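Local coordinates for CELL WALL surface anchor family protein (Streptococcus pneumoniae, PDB 2X9X) that forms the repeating backbone subunit of the pilus on the pneumococcal surface and probably contributes to cell adhesion, at residues A127-P132 with T415-T420; T383-G388 with F410-T415. The protein carries 1 engineered substitution. All blocks are in the same frame, centred on the assembly; numbering follows the deposited sequence. Where two conformers were deposited one is given.

Interaction 1 of 2, residues A127-P132 with T415-T420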
loop_
_atom_site.group_PDB
_atom_site.type_symbol
_atom_site.label_atom_id
_atom_site.label_comp_id
_atom_site.label_asym_id
_atom_site.label_seq_id
_atom_site.Cartn_x
_atom_site.Cartn_y
_atom_site.Cartn_z
ATOM N N ALA A 127 -0.523 4.358 3.870
ATOM C CA ALA A 127 0.340 3.212 4.120
ATOM C C ALA A 127 0.610 3.079 5.610
ATOM O O ALA A 127 0.775 4.077 6.313
ATOM C CB ALA A 127 1.652 3.340 3.347
ATOM N N ILE A 128 0.654 1.843 6.084
ATOM C CA ILE A 128 0.939 1.556 7.484
ATOM C C ILE A 128 2.322 0.914 7.582
ATOM O O ILE A 128 2.647 0.002 6.825
ATOM C CB ILE A 128 -0.128 0.618 8.084
ATOM C CG1 ILE A 128 -1.491 1.320 8.124
ATOM C CG2 ILE A 128 0.282 0.157 9.478
ATOM C CD1 ILE A 128 -1.532 2.542 9.025
ATOM N N VAL A 129 3.148 1.400 8.500
ATOM C CA VAL A 129 4.505 0.876 8.614
ATOM C C VAL A 129 4.520 -0.640 8.811
ATOM O O VAL A 129 3.706 -1.204 9.548
ATOM C CB VAL A 129 5.321 1.582 9.718
ATOM C CG1 VAL A 129 5.548 3.047 9.354
ATOM C CG2 VAL A 129 4.630 1.450 11.062
ATOM N N GLU A 130 5.445 -1.289 8.108
ATOM C CA GLU A 130 5.647 -2.737 8.164
ATOM C C GLU A 130 4.534 -3.572 7.532
ATOM O O GLU A 130 4.588 -4.802 7.557
ATOM C CB GLU A 130 5.940 -3.201 9.600
ATOM C CG GLU A 130 7.200 -2.572 10.164
ATOM C CD GLU A 130 7.564 -3.083 11.540
ATOM O OE1 GLU A 130 7.100 -4.183 11.925
ATOM O OE2 GLU A 130 8.324 -2.376 12.235
ATOM N N VAL A 131 3.533 -2.907 6.965
ATOM C CA VAL A 131 2.493 -3.604 6.209
ATOM C C VAL A 131 2.702 -3.293 4.730
ATOM O O VAL A 131 2.608 -2.141 4.314
ATOM C CB VAL A 131 1.077 -3.178 6.633
ATOM C CG1 VAL A 131 0.029 -3.868 5.758
ATOM C CG2 VAL A 131 0.842 -3.489 8.112
ATOM N N PRO A 132 3.014 -4.317 3.927
ATOM C CA PRO A 132 3.326 -4.013 2.526
ATOM C C PRO A 132 2.119 -3.518 1.734
ATOM O O PRO A 132 0.971 -3.723 2.136
ATOM C CB PRO A 132 3.797 -5.364 1.968
ATOM C CG PRO A 132 4.187 -6.162 3.163
ATOM C CD PRO A 132 3.235 -5.737 4.244
ATOM N N THR A 415 11.821 -3.923 11.328
ATOM C CA THR A 415 10.993 -4.248 12.491
ATOM C C THR A 415 11.116 -3.248 13.639
ATOM O O THR A 415 10.653 -3.524 14.742
ATOM C CB THR A 415 11.288 -5.667 13.036
ATOM O OG1 THR A 415 12.652 -5.749 13.470
ATOM C CG2 THR A 415 11.031 -6.720 11.970
ATOM N N SER A 416 11.713 -2.086 13.386
ATOM C CA SER A 416 11.962 -1.121 14.462
ATOM C C SER A 416 10.697 -0.545 15.096
ATOM O O SER A 416 10.714 -0.141 16.254
ATOM C CB SER A 416 12.894 0.006 14.004
ATOM O OG SER A 416 12.387 0.672 12.867
ATOM N N TYR A 417 9.604 -0.516 14.345
ATOM C CA TYR A 417 8.347 0.021 14.855
ATOM C C TYR A 417 7.640 -0.971 15.777
ATOM O O TYR A 417 6.953 -0.569 16.714
ATOM C CB TYR A 417 7.431 0.380 13.683
ATOM C CG TYR A 417 6.170 1.164 14.010
ATOM C CD1 TYR A 417 6.216 2.537 14.255
ATOM C CD2 TYR A 417 4.924 0.542 14.015
ATOM C CE1 TYR A 417 5.062 3.262 14.516
ATOM C CE2 TYR A 417 3.762 1.260 14.278
ATOM C CZ TYR A 417 3.837 2.618 14.532
ATOM O OH TYR A 417 2.682 3.334 14.782
ATOM N N SER A 418 7.817 -2.263 15.517
ATOM C CA SER A 418 7.005 -3.291 16.175
ATOM C C SER A 418 7.754 -4.168 17.177
ATOM O O SER A 418 7.156 -4.701 18.120
ATOM C CB SER A 418 6.371 -4.201 15.124
ATOM O OG SER A 418 7.374 -4.926 14.431
ATOM N N ALA A 419 9.052 -4.343 16.962
ATOM C CA ALA A 419 9.814 -5.316 17.739
ATOM C C ALA A 419 9.955 -4.929 19.207
ATOM O O ALA A 419 10.062 -3.750 19.545
ATOM C CB ALA A 419 11.189 -5.530 17.119
ATOM N N THR A 420 9.956 -5.927 20.081
ATOM C CA THR A 420 10.390 -5.692 21.448
ATOM C C THR A 420 11.920 -5.728 21.435
ATOM O O THR A 420 12.530 -5.731 20.366
ATOM C CB THR A 420 9.781 -6.711 22.437
ATOM O OG1 THR A 420 10.145 -6.358 23.776
ATOM C CG2 THR A 420 10.246 -8.128 22.130
#
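Glu130 reaches from the 127-132 loop with its chain extended beyond CG and brings its carboxylate to a short helical turn. Thr415 begins that turn. Its CB points away from the loop, and the contact is made by its backbone, with Glu130 OE2 3.2 Å from Thr415 C. Thr415 O accepts from both Ser418 N and Ala419 N, which makes 415-419 a single helical turn. Ser416 comes next and gives the carboxylate little. Its hydroxyl is engaged elsewhere, with Gly265 O and Thr413 N.

Tyr417 offers its backbone N to Glu130 OE2 at 3.1 Å, a weak bond bent to 133°. Its CG is anti to the backbone N (chi1 -170°), which brings the ring to Val129. Val129 CG2 lies over one face of this ring. The exact closeness is doubtful, because the modelled carbons sit too near each other. The ring plane and the Glu130 carboxylate are 78° apart. Beyond the contact, Tyr417 OH bonds to Glu381 OE2, and Lys267 makes a cation-pi contact with the ring.

Ser418 grips the carboxylate twice. Ser418 OG donates to Glu130 OE1 at 2.6 Å, on the syn lone pair. Ser418 N adds a weak bond to Glu130 OE2 at 3.3 Å. Both carboxylate oxygens are therefore engaged, and their negative charge may be eased by the N-H groups of the turn.

In the 127-132 loop, Ile128 to Val131 form a type II beta turn, closed by Val131 N to Ile128 O. Glu130 holds its third position with a positive phi, as a type II turn requires there. The arrangement is a beta-turn tip docked on a helical turn, and it joins loops of the Cna-B-like and prealbumin-like regions of the pilin.

Interaction 2 of 2, residues T383-G388 with F410-T415; sequences TGLLAG and FEVTAT
Val412 lies against the bend 385-388 with its two methyl groups aimed at different partners. Val412 CG1 is anti to the backbone N (chi1 175°) and comes within 3.7 Å of Leu386 O. Val412 CG2 meets Leu385 CD1 at 4.1 Å, and the two side chains cross at about a right angle. Tyr264 and Tyr390 add to the packing round Val412.

The methyl of Ala387 passes beside the carbonyl of Val412, with Ala387 CB 3.4 Å from Val412 O. Glu411 is bent at chi2 (-83°). This folds its carboxylate back near Gly388, but its OE2 is bonded to Thr389 OG1.

Gly388 and Val412 form an antiparallel hydrogen-bonded pair. Val412 N donates to Gly388 O at 2.8 Å, and this bond runs nearly straight on from the carbonyl. In return Gly388 N donates to Val412 O at 3.0 Å, with the donor tilted 24° from the carbonyl plane. Ala387 CA also makes a CA-H...O contact with Val412 O.

Both ends of the bend rely on glycine backbone angles. Gly384 and Leu385 form a G1 beta bulge facing Tyr264, and the chain turns its corner there. Past the pair, Thr413 OG1 accepts from Thr415 N in an ST turn, as strand 408-412 gives way to loop.

The chemistry is therefore divided. Two backbone bonds fix the pairing of Gly388 with Val412. Between the two segments the side chains add light packing, one methyl of Val412 on Leu385 and the other against Leu386 O.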
loop_
_atom_site.group_PDB
_atom_site.type_symbol
_atom_site.label_atom_id
_atom_site.label_comp_id
_atom_site.label_asym_id
_atom_site.label_seq_id
_atom_site.Cartn_x
_atom_site.Cartn_y
_atom_site.Cartn_z
ATOM N N THR A 383 6.479 7.806 11.100
ATOM C CA THR A 383 6.140 6.732 10.165
ATOM C C THR A 383 6.423 7.153 8.722
ATOM O O THR A 383 6.413 8.346 8.409
ATOM C CB THR A 383 4.654 6.312 10.288
ATOM O OG1 THR A 383 3.813 7.427 9.965
ATOM C CG2 THR A 383 4.339 5.835 11.707
ATOM N N GLY A 384 6.690 6.173 7.857
ATOM C CA GLY A 384 6.844 6.405 6.429
ATOM C C GLY A 384 8.275 6.553 5.944
ATOM O O GLY A 384 8.519 7.160 4.895
ATOM N N LEU A 385 9.218 5.981 6.687
ATOM C CA LEU A 385 10.646 6.203 6.437
ATOM C C LEU A 385 11.386 5.063 5.751
ATOM O O LEU A 385 10.970 3.902 5.798
ATOM C CB LEU A 385 11.367 6.472 7.761
ATOM C CG LEU A 385 10.893 7.661 8.596
ATOM C CD1 LEU A 385 11.680 7.755 9.910
ATOM C CD2 LEU A 385 10.976 8.956 7.793
ATOM N N LEU A 386 12.511 5.422 5.137
ATOM C CA LEU A 386 13.535 4.470 4.738
ATOM C C LEU A 386 14.353 4.029 5.949
ATOM O O LEU A 386 14.542 4.791 6.903
ATOM C CB LEU A 386 14.491 5.116 3.737
ATOM C CG LEU A 386 13.927 5.461 2.360
ATOM C CD1 LEU A 386 14.897 6.366 1.626
ATOM C CD2 LEU A 386 13.672 4.190 1.572
ATOM N N ALA A 387 14.856 2.802 5.892
ATOM C CA ALA A 387 15.772 2.304 6.909
ATOM C C ALA A 387 16.999 3.202 6.990
ATOM O O ALA A 387 17.439 3.772 5.983
ATOM C CB ALA A 387 16.185 0.874 6.598
ATOM N N GLY A 388 17.551 3.330 8.190
ATOM C CA GLY A 388 18.780 4.079 8.360
ATOM C C GLY A 388 19.034 4.523 9.782
ATOM O O GLY A 388 18.260 4.214 10.696
ATOM N N PHE A 410 18.945 6.926 16.667
ATOM C CA PHE A 410 18.027 5.799 16.558
ATOM C C PHE A 410 18.140 5.111 15.203
ATOM O O PHE A 410 18.538 5.720 14.207
ATOM C CB PHE A 410 16.577 6.185 16.893
ATOM C CG PHE A 410 15.939 7.158 15.927
ATOM C CD1 PHE A 410 15.122 6.703 14.900
ATOM C CD2 PHE A 410 16.105 8.528 16.085
ATOM C CE1 PHE A 410 14.508 7.597 14.027
ATOM C CE2 PHE A 410 15.495 9.423 15.222
ATOM C CZ PHE A 410 14.690 8.956 14.192
ATOM N N GLU A 411 17.827 3.823 15.183
ATOM C CA GLU A 411 17.913 3.039 13.960
ATOM C C GLU A 411 16.527 2.643 13.479
ATOM O O GLU A 411 15.743 2.063 14.229
ATOM C CB GLU A 411 18.756 1.782 14.191
ATOM C CG GLU A 411 20.121 2.041 14.809
ATOM C CD GLU A 411 21.159 2.448 13.787
ATOM O OE1 GLU A 411 22.336 2.632 14.175
ATOM O OE2 GLU A 411 20.801 2.578 12.598
ATOM N N VAL A 412 16.228 2.965 12.224
ATOM C CA VAL A 412 14.995 2.513 11.592
ATOM C C VAL A 412 15.310 1.263 10.773
ATOM O O VAL A 412 16.267 1.243 9.991
ATOM C CB VAL A 412 14.401 3.609 10.695
ATOM C CG1 VAL A 412 13.169 3.095 9.946
ATOM C CG2 VAL A 412 14.068 4.847 11.532
ATOM N N THR A 413 14.516 0.216 10.980
ATOM C CA THR A 413 14.730 -1.078 10.342
ATOM C C THR A 413 13.389 -1.698 9.986
ATOM O O THR A 413 12.336 -1.131 10.283
ATOM C CB THR A 413 15.430 -2.065 11.286
ATOM O OG1 THR A 413 14.501 -2.493 12.293
ATOM C CG2 THR A 413 16.651 -1.424 11.948
ATOM N N ALA A 414 13.434 -2.878 9.374
ATOM C CA ALA A 414 12.223 -3.568 8.945
ATOM C C ALA A 414 11.291 -3.909 10.108
ATOM O O ALA A 414 10.103 -4.159 9.899
ATOM C CB ALA A 414 12.575 -4.826 8.162
ATOM N N THR A 415 11.821 -3.923 11.328
ATOM C CA THR A 415 10.993 -4.248 12.491
ATOM C C THR A 415 11.116 -3.248 13.639
ATOM O O THR A 415 10.653 -3.524 14.742
ATOM C CB THR A 415 11.288 -5.667 13.036
ATOM O OG1 THR A 415 12.652 -5.749 13.470
ATOM C CG2 THR A 415 11.031 -6.720 11.970
#

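In the fold
From the N terminus, the chain reaches the loop 127-132 after strand 113-123. Its partner, 415-420, begins 283 residues after the end of 127-132, so interaction 1 closes a very long loop. Interaction 2 is nested inside that loop. It closes a short one, in which the chain leaves 383-388, runs out along strand 388-394 and returns on strand 408-412. The two contacts share Thr415, and their centres are about 9 Å apart. Val129 also packs on Thr383, linking them directly. Interaction 2 places the edge strand of the small antiparallel sheet beside the bend after strand 379-385. Interaction 1 then ties the loop leaving that edge strand to the loop before strand 133-142.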